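Local coordinates for protein putative oxidoreductase (Bacteroides fragilis NCTC 9343, PDB 3FHL) that is a putative oxidoreductase of the Gfo/Idh/MocA family that probably binds a nicotinamide dinucleotide in its Rossmann domain and transfers hydride to or from a substrate, at residues G17-A22 against K260-L265; K45-Q50 against E269-P274; E80-A85 against K90-E95; Q104-I109 against D330-I335; R135-L138 against L142-R145. One frame throughout, in Å; residues are numbered along the deposited sequence. Where two conformers were deposited one is given.

Contact 1 of 5, residues G17-A22 against K260-L265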
# COMPACT_ATOMS: atom_id res chain seq x y z
N GLY C 17 -16.32 -28.30 -8.31
CA GLY C 17 -16.20 -29.76 -8.30
C GLY C 17 -15.11 -30.26 -9.22
O GLY C 17 -14.27 -31.06 -8.81
N GLN C 18 -15.09 -29.75 -10.45
CA GLN C 18 -14.15 -30.20 -11.46
C GLN C 18 -12.74 -29.66 -11.27
O GLN C 18 -11.79 -30.22 -11.80
CB GLN C 18 -14.64 -29.80 -12.85
CG GLN C 18 -15.96 -30.41 -13.23
CD GLN C 18 -16.44 -29.98 -14.59
OE1 GLN C 18 -15.69 -30.00 -15.57
NE2 GLN C 18 -17.71 -29.59 -14.68
N VAL C 19 -12.60 -28.55 -10.53
CA VAL C 19 -11.30 -27.86 -10.42
C VAL C 19 -10.61 -28.16 -9.09
O VAL C 19 -9.47 -28.59 -9.06
CB VAL C 19 -11.45 -26.31 -10.68
CG1 VAL C 19 -10.18 -25.55 -10.34
CG2 VAL C 19 -11.82 -26.07 -12.13
N PHE C 20 -11.33 -27.95 -7.99
CA PHE C 20 -10.71 -27.96 -6.66
C PHE C 20 -10.83 -29.26 -5.87
O PHE C 20 -10.01 -29.53 -4.99
CB PHE C 20 -11.28 -26.81 -5.81
CG PHE C 20 -10.95 -25.44 -6.35
CD1 PHE C 20 -9.64 -24.96 -6.33
CD2 PHE C 20 -11.95 -24.64 -6.90
CE1 PHE C 20 -9.33 -23.71 -6.84
CE2 PHE C 20 -11.65 -23.38 -7.40
CZ PHE C 20 -10.33 -22.91 -7.38
N HIS C 21 -11.86 -30.05 -6.17
CA HIS C 21 -12.19 -31.18 -5.31
C HIS C 21 -11.96 -32.55 -5.93
O HIS C 21 -11.10 -33.29 -5.48
CB HIS C 21 -13.62 -31.04 -4.80
CG HIS C 21 -13.84 -29.76 -4.06
ND1 HIS C 21 -13.14 -29.45 -2.91
CD2 HIS C 21 -14.64 -28.71 -4.31
CE1 HIS C 21 -13.53 -28.26 -2.48
NE2 HIS C 21 -14.43 -27.79 -3.31
N ALA C 22 -12.73 -32.88 -6.97
CA ALA C 22 -12.56 -34.16 -7.69
C ALA C 22 -11.12 -34.54 -8.11
O ALA C 22 -10.74 -35.69 -7.91
CB ALA C 22 -13.54 -34.28 -8.85
N LYS C 260 -0.35 -20.76 -9.77
CA LYS C 260 -0.66 -21.26 -11.11
C LYS C 260 -1.55 -22.50 -11.11
O LYS C 260 -1.94 -22.98 -12.18
CB LYS C 260 0.64 -21.59 -11.85
CG LYS C 260 1.82 -20.63 -11.55
CD LYS C 260 3.19 -21.30 -11.78
CE LYS C 260 3.45 -21.60 -13.27
NZ LYS C 260 3.07 -20.46 -14.17
N GLN C 261 -1.86 -23.03 -9.92
CA GLN C 261 -2.63 -24.29 -9.82
C GLN C 261 -4.02 -24.21 -10.41
O GLN C 261 -4.42 -25.11 -11.14
CB GLN C 261 -2.74 -24.76 -8.37
CG GLN C 261 -1.47 -25.33 -7.80
CD GLN C 261 -1.63 -25.65 -6.34
OE1 GLN C 261 -1.93 -26.79 -5.97
NE2 GLN C 261 -1.48 -24.64 -5.50
N GLU C 262 -4.75 -23.13 -10.12
CA GLU C 262 -6.14 -23.02 -10.55
C GLU C 262 -6.27 -23.00 -12.08
O GLU C 262 -7.17 -23.65 -12.64
CB GLU C 262 -6.83 -21.80 -9.93
CG GLU C 262 -8.31 -21.68 -10.29
CD GLU C 262 -8.99 -20.45 -9.69
OE1 GLU C 262 -8.40 -19.77 -8.83
OE2 GLU C 262 -10.14 -20.17 -10.10
N ALA C 263 -5.36 -22.30 -12.75
CA ALA C 263 -5.31 -22.32 -14.22
C ALA C 263 -5.02 -23.72 -14.79
O ALA C 263 -5.66 -24.14 -15.75
CB ALA C 263 -4.29 -21.30 -14.75
N ALA C 264 -4.07 -24.43 -14.19
CA ALA C 264 -3.73 -25.77 -14.64
C ALA C 264 -4.90 -26.71 -14.43
O ALA C 264 -5.26 -27.48 -15.32
CB ALA C 264 -2.48 -26.28 -13.94
N LEU C 265 -5.53 -26.60 -13.26
CA LEU C 265 -6.69 -27.42 -12.95
C LEU C 265 -7.90 -27.12 -13.83
O LEU C 265 -8.63 -28.03 -14.20
CB LEU C 265 -7.06 -27.29 -11.48
CG LEU C 265 -6.08 -27.87 -10.46
CD1 LEU C 265 -6.36 -27.25 -9.09
CD2 LEU C 265 -6.11 -29.42 -10.41
O HOH W 1 -9.42 -30.26 -13.23
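Val-19 and Leu-265, their CA atoms 5.3 Å apart, mark the nearest backbone approach between helix 15-27, the first helix of the Rossmann fold, and helix 261-266 of the C-terminal alpha/beta domain. The short helical segments pass 9.4 Å apart at 118°, so this is a helix-on-helix seam between the two domains. Helix 15-27 is not regular here: Ala-22 N reaches back five residues to Gly-17 O in a wider, pi-type turn. Val-19 O is buried with no hydrogen-bond partner, and the side chain of Leu-265 wraps it in carbon, the nearest being CD1 at 3.4 Å. With its CG1 anti to the backbone N (chi1 171°), Val-19 also sets that methyl 3.7 Å from Leu-265 CB, and the same methyl lies over the centre of the Phe-20 ring. Phe-20 meets the other helix with its edge: CZ is 3.6 Å from CD of Glu-262, whose extended chain brings the carboxylate up to the rim of the ring, the two planes turned 61° apart. Glu-262 has a long, weak ion pair with Arg-125, and Phe-20 also packs on Asn-124 and Met-15. One polar link joins the backbones, a bridge through water 1, which donates to Gln-18 O at 2.8 Å and to Leu-265 O at 2.6 Å.

Contact 2 of 5, residues K45-Q50 against E269-P274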
# COMPACT_ATOMS: atom_id res chain seq x y z
N LYS C 45 -18.34 -39.01 -15.87
CA LYS C 45 -18.06 -40.34 -16.41
C LYS C 45 -16.77 -40.44 -17.21
O LYS C 45 -16.08 -41.47 -17.15
CB LYS C 45 -19.24 -40.86 -17.25
CG LYS C 45 -20.13 -41.82 -16.50
CD LYS C 45 -21.26 -42.37 -17.36
CE LYS C 45 -22.07 -43.38 -16.57
NZ LYS C 45 -23.53 -43.38 -16.92
N GLU C 46 -16.44 -39.38 -17.93
CA GLU C 46 -15.25 -39.33 -18.79
C GLU C 46 -13.95 -39.42 -17.99
O GLU C 46 -13.04 -40.16 -18.37
CB GLU C 46 -15.27 -38.05 -19.65
CG GLU C 46 -14.31 -38.05 -20.86
CD GLU C 46 -14.93 -38.64 -22.14
OE1 GLU C 46 -16.16 -38.84 -22.21
OE2 GLU C 46 -14.16 -38.89 -23.10
N ARG C 47 -13.86 -38.70 -16.88
CA ARG C 47 -12.61 -38.65 -16.12
C ARG C 47 -12.63 -39.48 -14.83
O ARG C 47 -11.59 -39.90 -14.34
CB ARG C 47 -12.22 -37.21 -15.81
CG ARG C 47 -10.73 -37.03 -15.67
CD ARG C 47 -10.39 -35.64 -15.21
NE ARG C 47 -9.41 -35.68 -14.13
CZ ARG C 47 -8.90 -34.60 -13.56
NH1 ARG C 47 -9.26 -33.39 -13.97
NH2 ARG C 47 -8.02 -34.73 -12.57
N TYR C 48 -13.82 -39.72 -14.30
CA TYR C 48 -13.94 -40.49 -13.07
C TYR C 48 -14.92 -41.65 -13.28
O TYR C 48 -15.99 -41.66 -12.68
CB TYR C 48 -14.41 -39.59 -11.92
CG TYR C 48 -13.58 -38.33 -11.79
CD1 TYR C 48 -12.27 -38.40 -11.31
CD2 TYR C 48 -14.09 -37.09 -12.16
CE1 TYR C 48 -11.48 -37.25 -11.19
CE2 TYR C 48 -13.30 -35.93 -12.05
CZ TYR C 48 -12.00 -36.03 -11.56
OH TYR C 48 -11.21 -34.92 -11.44
N PRO C 49 -14.53 -42.64 -14.11
CA PRO C 49 -15.52 -43.66 -14.49
C PRO C 49 -15.86 -44.67 -13.38
O PRO C 49 -16.80 -45.44 -13.53
CB PRO C 49 -14.85 -44.37 -15.68
CG PRO C 49 -13.40 -44.24 -15.41
CD PRO C 49 -13.21 -42.92 -14.70
N GLN C 50 -15.10 -44.63 -12.29
CA GLN C 50 -15.28 -45.54 -11.15
C GLN C 50 -16.13 -44.92 -10.05
O GLN C 50 -16.48 -45.59 -9.07
CB GLN C 50 -13.92 -45.97 -10.58
CG GLN C 50 -13.17 -47.01 -11.40
CD GLN C 50 -11.79 -47.30 -10.84
OE1 GLN C 50 -10.87 -46.49 -10.98
NE2 GLN C 50 -11.63 -48.46 -10.21
N GLU C 269 -5.48 -30.37 -16.14
CA GLU C 269 -4.24 -31.07 -15.83
C GLU C 269 -4.41 -31.88 -14.55
O GLU C 269 -5.05 -31.44 -13.60
CB GLU C 269 -3.08 -30.09 -15.70
CG GLU C 269 -2.82 -29.33 -17.00
CD GLU C 269 -1.61 -28.43 -16.92
OE1 GLU C 269 -0.72 -28.67 -16.07
OE2 GLU C 269 -1.55 -27.48 -17.73
N ILE C 270 -3.85 -33.09 -14.56
CA ILE C 270 -3.96 -34.01 -13.43
C ILE C 270 -2.90 -33.63 -12.41
O ILE C 270 -1.72 -33.55 -12.75
CB ILE C 270 -3.80 -35.49 -13.87
CG1 ILE C 270 -4.99 -35.91 -14.75
CG2 ILE C 270 -3.67 -36.43 -12.66
CD1 ILE C 270 -4.75 -37.16 -15.57
N PRO C 271 -3.32 -33.35 -11.17
CA PRO C 271 -2.38 -32.88 -10.15
C PRO C 271 -1.38 -33.90 -9.57
O PRO C 271 -0.62 -33.54 -8.67
CB PRO C 271 -3.29 -32.30 -9.06
CG PRO C 271 -4.60 -32.96 -9.24
CD PRO C 271 -4.71 -33.38 -10.68
N GLU C 272 -1.34 -35.12 -10.09
CA GLU C 272 -0.49 -36.15 -9.46
C GLU C 272 1.05 -35.95 -9.53
O GLU C 272 1.78 -36.40 -8.64
CB GLU C 272 -0.88 -37.56 -9.94
CG GLU C 272 -0.79 -38.60 -8.82
CD GLU C 272 -1.46 -39.93 -9.16
OE1 GLU C 272 -2.55 -39.93 -9.79
OE2 GLU C 272 -0.89 -40.98 -8.78
N ARG C 273 1.52 -35.22 -10.54
CA ARG C 273 2.93 -35.26 -10.96
C ARG C 273 3.95 -34.61 -9.99
O ARG C 273 3.57 -33.76 -9.19
CB ARG C 273 3.05 -34.67 -12.37
CG ARG C 273 2.58 -33.26 -12.48
CD ARG C 273 2.67 -32.79 -13.91
NE ARG C 273 2.59 -31.34 -13.95
CZ ARG C 273 1.59 -30.66 -14.50
NH1 ARG C 273 1.63 -29.33 -14.47
NH2 ARG C 273 0.59 -31.29 -15.10
N PRO C 274 5.22 -35.06 -10.03
CA PRO C 274 6.30 -34.53 -9.20
C PRO C 274 6.50 -33.01 -9.20
O PRO C 274 6.85 -32.45 -8.15
CB PRO C 274 7.55 -35.21 -9.78
CG PRO C 274 7.04 -36.51 -10.27
CD PRO C 274 5.70 -36.19 -10.86
O HOH W 2 -7.50 -31.89 -12.86
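Arg-47 reaches across to Ile-270 and Pro-271, and those three residues carry nearly all of this small contact between a loop of the Rossmann fold, running from strand 31-37 to strand 52-54, and a loop of the C-terminal domain that follows helix 261-266. The backbones stay well apart, with CA of Arg-47 and CA of Ile-270 10.2 Å from each other, so the arginine has to span the gap. CG stands anti to the backbone N (chi1 -151°) and the chain bends at chi3, which carries the guanidinium to the opposing loop. There its NH2 lies 3.9 Å from Ile-270 CG1, which sits over one face of the group, the two side chains running antiparallel past one another. The opposite face is covered by the hydroxyl of Tyr-48. Pro-271 CD comes to the edge instead, 4.0 Å from the same NH2. Water 2, at the edge and in the guanidinium plane, accepts from Arg-47 NH1 at 2.6 Å and donates to Glu-269 O at 2.6 Å, tying the charged group to the other backbone. Both sides also pack on helix 15-27, Arg-47 on Pro-23 and Pro-271 on Phe-24. The far loop is itself braced by a salt bridge in which Arg-273 grips one oxygen end-on, NH1 at 2.9 Å and NH2 at 3.1 Å from Glu-269 OE1.

Contact 3 of 5, residues E80-A85 against K90-E95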
# COMPACT_ATOMS: atom_id res chain seq x y z
N GLU C 80 -28.41 -25.54 4.85
CA GLU C 80 -29.36 -26.66 4.85
C GLU C 80 -28.64 -27.97 4.56
O GLU C 80 -28.83 -28.96 5.27
CB GLU C 80 -30.48 -26.43 3.82
CG GLU C 80 -31.63 -27.46 3.88
CD GLU C 80 -32.53 -27.48 2.63
OE1 GLU C 80 -32.59 -26.47 1.88
OE2 GLU C 80 -33.18 -28.52 2.39
N TYR C 81 -27.80 -27.95 3.53
CA TYR C 81 -27.09 -29.13 3.05
C TYR C 81 -26.04 -29.65 4.03
O TYR C 81 -25.93 -30.87 4.25
CB TYR C 81 -26.49 -28.86 1.66
CG TYR C 81 -27.48 -29.02 0.52
CD1 TYR C 81 -28.86 -28.88 0.73
CD2 TYR C 81 -27.03 -29.29 -0.78
CE1 TYR C 81 -29.77 -29.02 -0.33
CE2 TYR C 81 -27.93 -29.42 -1.85
CZ TYR C 81 -29.30 -29.28 -1.61
OH TYR C 81 -30.20 -29.42 -2.65
N ALA C 82 -25.29 -28.73 4.65
CA ALA C 82 -24.31 -29.11 5.68
C ALA C 82 -24.99 -29.64 6.93
O ALA C 82 -24.47 -30.54 7.58
CB ALA C 82 -23.39 -27.94 6.04
N GLY C 83 -26.15 -29.07 7.26
CA GLY C 83 -26.95 -29.52 8.40
C GLY C 83 -27.51 -30.92 8.21
O GLY C 83 -27.46 -31.74 9.13
N MET C 84 -28.03 -31.19 7.01
CA MET C 84 -28.55 -32.51 6.64
C MET C 84 -27.46 -33.57 6.72
O MET C 84 -27.69 -34.66 7.24
CB MET C 84 -29.10 -32.49 5.22
CG MET C 84 -30.56 -32.08 5.08
SD MET C 84 -31.01 -32.11 3.32
CE MET C 84 -30.72 -33.84 2.90
N ALA C 85 -26.28 -33.22 6.21
CA ALA C 85 -25.13 -34.13 6.21
C ALA C 85 -24.64 -34.45 7.62
O ALA C 85 -24.30 -35.60 7.92
CB ALA C 85 -24.00 -33.59 5.34
N LYS C 90 -22.43 -37.63 8.96
CA LYS C 90 -21.27 -37.58 8.07
C LYS C 90 -20.31 -36.44 8.46
O LYS C 90 -20.73 -35.43 9.00
CB LYS C 90 -21.72 -37.45 6.61
CG LYS C 90 -22.91 -38.37 6.19
CD LYS C 90 -22.65 -39.85 6.49
CE LYS C 90 -23.90 -40.72 6.33
NZ LYS C 90 -23.90 -41.84 7.36
N ASN C 91 -19.02 -36.65 8.21
CA ASN C 91 -18.04 -35.56 8.33
C ASN C 91 -18.26 -34.64 7.13
O ASN C 91 -18.70 -35.12 6.07
CB ASN C 91 -16.60 -36.09 8.35
CG ASN C 91 -16.32 -36.94 9.57
OD1 ASN C 91 -16.20 -36.45 10.69
ND2 ASN C 91 -16.19 -38.24 9.34
N VAL C 92 -18.00 -33.34 7.28
CA VAL C 92 -18.43 -32.36 6.25
C VAL C 92 -17.38 -31.32 5.87
O VAL C 92 -16.74 -30.71 6.74
CB VAL C 92 -19.76 -31.62 6.68
CG1 VAL C 92 -20.19 -30.57 5.66
CG2 VAL C 92 -20.90 -32.59 6.86
N VAL C 93 -17.21 -31.12 4.57
CA VAL C 93 -16.52 -29.94 4.03
C VAL C 93 -17.55 -29.01 3.40
O VAL C 93 -18.37 -29.44 2.58
CB VAL C 93 -15.43 -30.34 3.01
CG1 VAL C 93 -14.94 -29.12 2.19
CG2 VAL C 93 -14.27 -30.95 3.73
N VAL C 94 -17.52 -27.73 3.78
CA VAL C 94 -18.34 -26.72 3.11
C VAL C 94 -17.47 -25.71 2.37
O VAL C 94 -16.46 -25.23 2.89
CB VAL C 94 -19.28 -25.93 4.06
CG1 VAL C 94 -20.45 -25.32 3.28
CG2 VAL C 94 -19.80 -26.81 5.18
N GLU C 95 -17.87 -25.42 1.14
CA GLU C 95 -17.28 -24.32 0.40
C GLU C 95 -17.84 -23.00 0.87
O GLU C 95 -18.98 -22.93 1.36
CB GLU C 95 -17.58 -24.48 -1.08
CG GLU C 95 -16.54 -25.30 -1.77
CD GLU C 95 -16.46 -25.00 -3.24
OE1 GLU C 95 -17.51 -24.71 -3.86
OE2 GLU C 95 -15.34 -25.08 -3.79
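A beta-alpha-beta unit of the Rossmann domain, strand 68-71, helix 78-87 and strand 91-95, supplies this contact, in which Ala-82 and Ala-85 of the helix rest on Val-92 and Val-94 of the strand that follows. The segments run nearly antiparallel, 168° between their directions, with their axes 8.6 Å apart. Alternation along the strand points Val-92 and Val-94 at the helix and Val-93 away from it, where it packs on Phe-310 and Ile-314 of helix 309-320. Ala-85 CB lies 3.6 Å from Val-92 CG2, while Ala-82 CB touches two valines at once, CG2 of Val-94 at 3.9 Å and CG1 of Val-92 at 4.2 Å. Val-92 can serve both alanines because its methyls are split: CG1 is anti to the backbone N (chi1 178°) and CG2 lies beside it. The turn back from helix to strand is tied by a backbone bond, Lys-90 N to Ala-85 O, 2.9 Å long and fairly straight at 158°. The first carbons of the Lys-90 side chain lie against the same oxygen, CB at 3.4 Å, before the chain bends away. Small alanines on the helix and branched valines on the strand let the two elements lie close together, the dense packing of helix on parallel sheet that belongs to the beta-alpha-beta crossover of a Rossmann fold.

Contact 4 of 5, residues Q104-I109 against D330-I335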
# COMPACT_ATOMS: atom_id res chain seq x y z
N GLN C 104 -26.36 -19.10 11.84
CA GLN C 104 -26.46 -20.39 11.18
C GLN C 104 -25.13 -21.16 11.23
O GLN C 104 -25.11 -22.37 11.44
CB GLN C 104 -26.84 -20.19 9.72
CG GLN C 104 -28.31 -19.90 9.45
CD GLN C 104 -28.58 -19.70 7.97
OE1 GLN C 104 -27.65 -19.46 7.19
NE2 GLN C 104 -29.83 -19.81 7.57
N GLY C 105 -24.04 -20.42 11.03
CA GLY C 105 -22.70 -20.97 11.13
C GLY C 105 -22.35 -21.44 12.52
O GLY C 105 -21.83 -22.55 12.70
N GLU C 106 -22.66 -20.62 13.52
CA GLU C 106 -22.46 -21.02 14.92
C GLU C 106 -23.29 -22.25 15.30
O GLU C 106 -22.82 -23.11 16.05
CB GLU C 106 -22.74 -19.85 15.88
CG GLU C 106 -21.72 -18.72 15.78
CD GLU C 106 -22.03 -17.51 16.65
OE1 GLU C 106 -23.23 -17.22 16.89
OE2 GLU C 106 -21.07 -16.84 17.08
N GLU C 107 -24.50 -22.35 14.73
CA GLU C 107 -25.37 -23.51 14.93
C GLU C 107 -24.77 -24.81 14.37
O GLU C 107 -24.80 -25.85 15.04
CB GLU C 107 -26.74 -23.25 14.30
CG GLU C 107 -27.78 -24.33 14.61
CD GLU C 107 -29.00 -24.25 13.72
OE1 GLU C 107 -29.26 -23.17 13.14
OE2 GLU C 107 -29.71 -25.27 13.59
N LEU C 108 -24.24 -24.74 13.15
CA LEU C 108 -23.61 -25.89 12.51
C LEU C 108 -22.38 -26.38 13.26
O LEU C 108 -22.19 -27.59 13.42
CB LEU C 108 -23.24 -25.56 11.07
CG LEU C 108 -24.40 -25.44 10.08
CD1 LEU C 108 -23.86 -25.26 8.68
CD2 LEU C 108 -25.31 -26.65 10.16
N ILE C 109 -21.56 -25.44 13.73
CA ILE C 109 -20.34 -25.73 14.48
C ILE C 109 -20.67 -26.48 15.78
O ILE C 109 -20.03 -27.48 16.11
CB ILE C 109 -19.50 -24.44 14.73
CG1 ILE C 109 -18.82 -23.99 13.41
CG2 ILE C 109 -18.44 -24.65 15.83
CD1 ILE C 109 -18.26 -22.57 13.44
N ASP C 330 -12.79 -20.73 11.65
CA ASP C 330 -11.86 -19.86 10.92
C ASP C 330 -12.56 -18.90 9.96
O ASP C 330 -12.20 -17.73 9.92
CB ASP C 330 -10.80 -20.68 10.17
CG ASP C 330 -9.75 -21.28 11.09
OD1 ASP C 330 -9.75 -20.99 12.31
OD2 ASP C 330 -8.90 -22.05 10.59
N ILE C 331 -13.57 -19.37 9.23
CA ILE C 331 -14.30 -18.49 8.31
C ILE C 331 -15.24 -17.52 9.04
O ILE C 331 -15.49 -16.43 8.55
CB ILE C 331 -15.01 -19.25 7.15
CG1 ILE C 331 -15.23 -18.34 5.93
CG2 ILE C 331 -16.34 -19.80 7.56
CD1 ILE C 331 -13.95 -17.80 5.29
N LEU C 332 -15.72 -17.90 10.22
CA LEU C 332 -16.53 -16.97 11.00
C LEU C 332 -15.65 -15.83 11.50
O LEU C 332 -16.08 -14.68 11.50
CB LEU C 332 -17.23 -17.65 12.18
CG LEU C 332 -18.30 -18.71 11.90
CD1 LEU C 332 -19.10 -18.86 13.17
CD2 LEU C 332 -19.22 -18.35 10.74
N ASN C 333 -14.43 -16.17 11.90
CA ASN C 333 -13.42 -15.19 12.30
C ASN C 333 -13.06 -14.23 11.16
O ASN C 333 -12.95 -13.02 11.36
CB ASN C 333 -12.16 -15.91 12.80
CG ASN C 333 -12.38 -16.62 14.13
OD1 ASN C 333 -13.42 -16.46 14.77
ND2 ASN C 333 -11.38 -17.39 14.56
N VAL C 334 -12.90 -14.80 9.97
CA VAL C 334 -12.62 -14.02 8.76
C VAL C 334 -13.76 -13.05 8.47
O VAL C 334 -13.51 -11.87 8.22
CB VAL C 334 -12.35 -14.95 7.58
CG1 VAL C 334 -12.40 -14.20 6.24
CG2 VAL C 334 -11.01 -15.61 7.77
N ILE C 335 -15.00 -13.54 8.56
CA ILE C 335 -16.21 -12.74 8.32
C ILE C 335 -16.37 -11.61 9.33
O ILE C 335 -16.84 -10.53 8.97
CB ILE C 335 -17.48 -13.63 8.24
CG1 ILE C 335 -17.51 -14.37 6.90
CG2 ILE C 335 -18.78 -12.82 8.41
CD1 ILE C 335 -18.53 -15.50 6.84
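Leu-332 is the residue through which helix 328-347 of the C-terminal domain touches Glu-106, Ile-109 and Gly-105 on helix 102-115 of the Rossmann fold. The helical segments are nearly antiparallel, at 161°, and with axes 10.8 Å apart this is a light contact made almost wholly by the one leucine. Its CB points at the Rossmann helix without yet meeting it. CG, placed beside the backbone N (chi1 -66°), continues in that direction and comes 4.2 Å from Ile-109 CD1. The branches then divide the work. CD2 turns to Gly-105, where there is no side chain in the way, and lies 4.4 Å from its CA. The other branch settles between two side chains, with Leu-332 CD1 also 4.2 Å from Gly-105 C. Ile-109 and Leu-332 meet tip to tip, Ile-109 sending its CG1 branch out in an extended form until CD1 is 3.8 Å from Leu-332 CD1. Around this point Ile-109 also packs on Leu-119 and Ile-331 on Val-121, both in the last strand of the parallel sheet, while Asp-330 makes a salt bridge to Arg-126. On the exposed flank Glu-106 crosses the leucine at a slant and offers an aliphatic carbon, not its carboxylate, to the apolar surface: Glu-106 CG rests 3.7 Å from Leu-332 CD1.

Contact 5 of 5, residues R135-L138 against L142-R145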
# COMPACT_ATOMS: atom_id res chain seq x y z
N ARG C 135 5.36 -18.75 4.76
CA ARG C 135 5.45 -19.52 6.01
C ARG C 135 6.87 -20.09 6.23
O ARG C 135 7.41 -20.02 7.35
CB ARG C 135 4.42 -20.66 6.05
CG ARG C 135 2.95 -20.23 6.04
CD ARG C 135 2.05 -21.39 6.52
NE ARG C 135 1.75 -21.27 7.95
CZ ARG C 135 0.53 -21.36 8.49
NH1 ARG C 135 -0.54 -21.63 7.74
NH2 ARG C 135 0.39 -21.20 9.80
N ASP C 136 7.47 -20.61 5.16
CA ASP C 136 8.83 -21.14 5.16
C ASP C 136 9.90 -20.11 5.55
O ASP C 136 10.75 -20.39 6.39
CB ASP C 136 9.17 -21.73 3.79
CG ASP C 136 10.43 -22.58 3.80
OD1 ASP C 136 10.53 -23.48 4.65
OD2 ASP C 136 11.32 -22.37 2.94
N ILE C 137 9.83 -18.92 4.94
CA ILE C 137 10.74 -17.80 5.22
C ILE C 137 10.65 -17.39 6.69
O ILE C 137 11.66 -17.16 7.35
CB ILE C 137 10.43 -16.60 4.28
CG1 ILE C 137 11.03 -16.86 2.91
CG2 ILE C 137 10.95 -15.27 4.85
CD1 ILE C 137 10.14 -16.47 1.80
N LEU C 138 9.43 -17.32 7.20
CA LEU C 138 9.20 -16.96 8.60
C LEU C 138 9.66 -18.05 9.57
O LEU C 138 10.29 -17.76 10.59
CB LEU C 138 7.72 -16.62 8.83
CG LEU C 138 7.18 -15.41 8.04
CD1 LEU C 138 5.68 -15.31 8.22
CD2 LEU C 138 7.88 -14.11 8.43
N LEU C 142 14.49 -15.95 8.25
CA LEU C 142 15.42 -15.42 7.25
C LEU C 142 15.48 -13.89 7.20
O LEU C 142 16.50 -13.34 6.80
CB LEU C 142 15.07 -15.96 5.85
CG LEU C 142 15.25 -17.45 5.54
CD1 LEU C 142 14.91 -17.67 4.09
CD2 LEU C 142 16.67 -17.93 5.81
N LEU C 143 14.39 -13.24 7.63
CA LEU C 143 14.29 -11.76 7.64
C LEU C 143 14.72 -11.18 8.97
O LEU C 143 14.71 -9.96 9.14
CB LEU C 143 12.86 -11.31 7.31
CG LEU C 143 12.25 -11.89 6.03
CD1 LEU C 143 10.85 -11.34 5.76
CD2 LEU C 143 13.17 -11.62 4.84
N GLY C 144 15.12 -12.04 9.91
CA GLY C 144 15.37 -11.60 11.28
C GLY C 144 14.04 -11.53 11.99
O GLY C 144 13.20 -12.41 11.82
N ARG C 145 13.82 -10.49 12.78
CA ARG C 145 12.51 -10.25 13.40
C ARG C 145 11.61 -9.55 12.38
O ARG C 145 11.98 -8.49 11.88
CB ARG C 145 12.68 -9.40 14.65
CG ARG C 145 11.38 -8.86 15.23
CD ARG C 145 11.59 -8.18 16.56
NE ARG C 145 12.60 -7.12 16.55
CZ ARG C 145 12.35 -5.83 16.30
NH1 ARG C 145 11.12 -5.44 15.99
NH2 ARG C 145 13.33 -4.94 16.34
O HOH W 3 11.96 -14.27 8.40
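Ile-137, near the C-terminal end of helix 129-139, meets Leu-142 and Leu-143 just after the chain has turned toward strand 146-154. Its carbonyl oxygen takes a hydrogen bond from Leu-142 N, five residues on, at 3.2 Å; the bond is almost straight (170°). Water 3 donates to the same oxygen at 3.1 Å and accepts from Leu-143 N at 2.7 Å, so two successive amides of the loop are tied, directly or through water, to one carbonyl at the helix end. The side chain of Ile-137 divides in the same way. With CG1 beside the backbone N (chi1 -79°), the CG2 methyl stands anti to it and lies 3.8 Å from CG of Leu-143, which crosses it obliquely. CG1, on the other branch, is 4.1 Å from CD1 of Leu-142, where the two side chains cross at about a right angle. Beyond the leucines, Gly-144 adopts a positive phi of 82°, a conformation glycine accepts easily, just before strand 146-154. Leu-142 O bonds to Thr-289 OG1, Leu-143 pairs through its backbone with Leu-250, and Arg-145 NH2 bonds to Leu-204 O of the second subunit. The connection is thus laid against the large mixed sheet, Leu-142 packing on strand 286-291 and Leu-143 on both that strand and strand 244-248, with helix 129-139 alongside.

Overall arrangement
Contacts 1, 2 and 4 join the Rossmann domain to the C-terminal domain; contact 3 lies within the first and contact 5 within the second. Contacts 1 and 2, centres 11 Å apart, touch through Ala-264 with Glu-269 and Leu-265 with Pro-271. Contact 4, its centre 25 Å from that of contact 1, lies across the chain's centre, so the domains are pinned at two separated places. Contact 3, 13 Å from contact 4 between centres, packs Ala-82 on Leu-108 and reaches contact 1 by a probable hydrogen bond between His-21 and Glu-95. Along the chain, contact 3 closes before contact 4 opens; contacts 1, 2 and 4 interleave, and all span contact 5, which leads into strand 146-154, inside the mixed sheet.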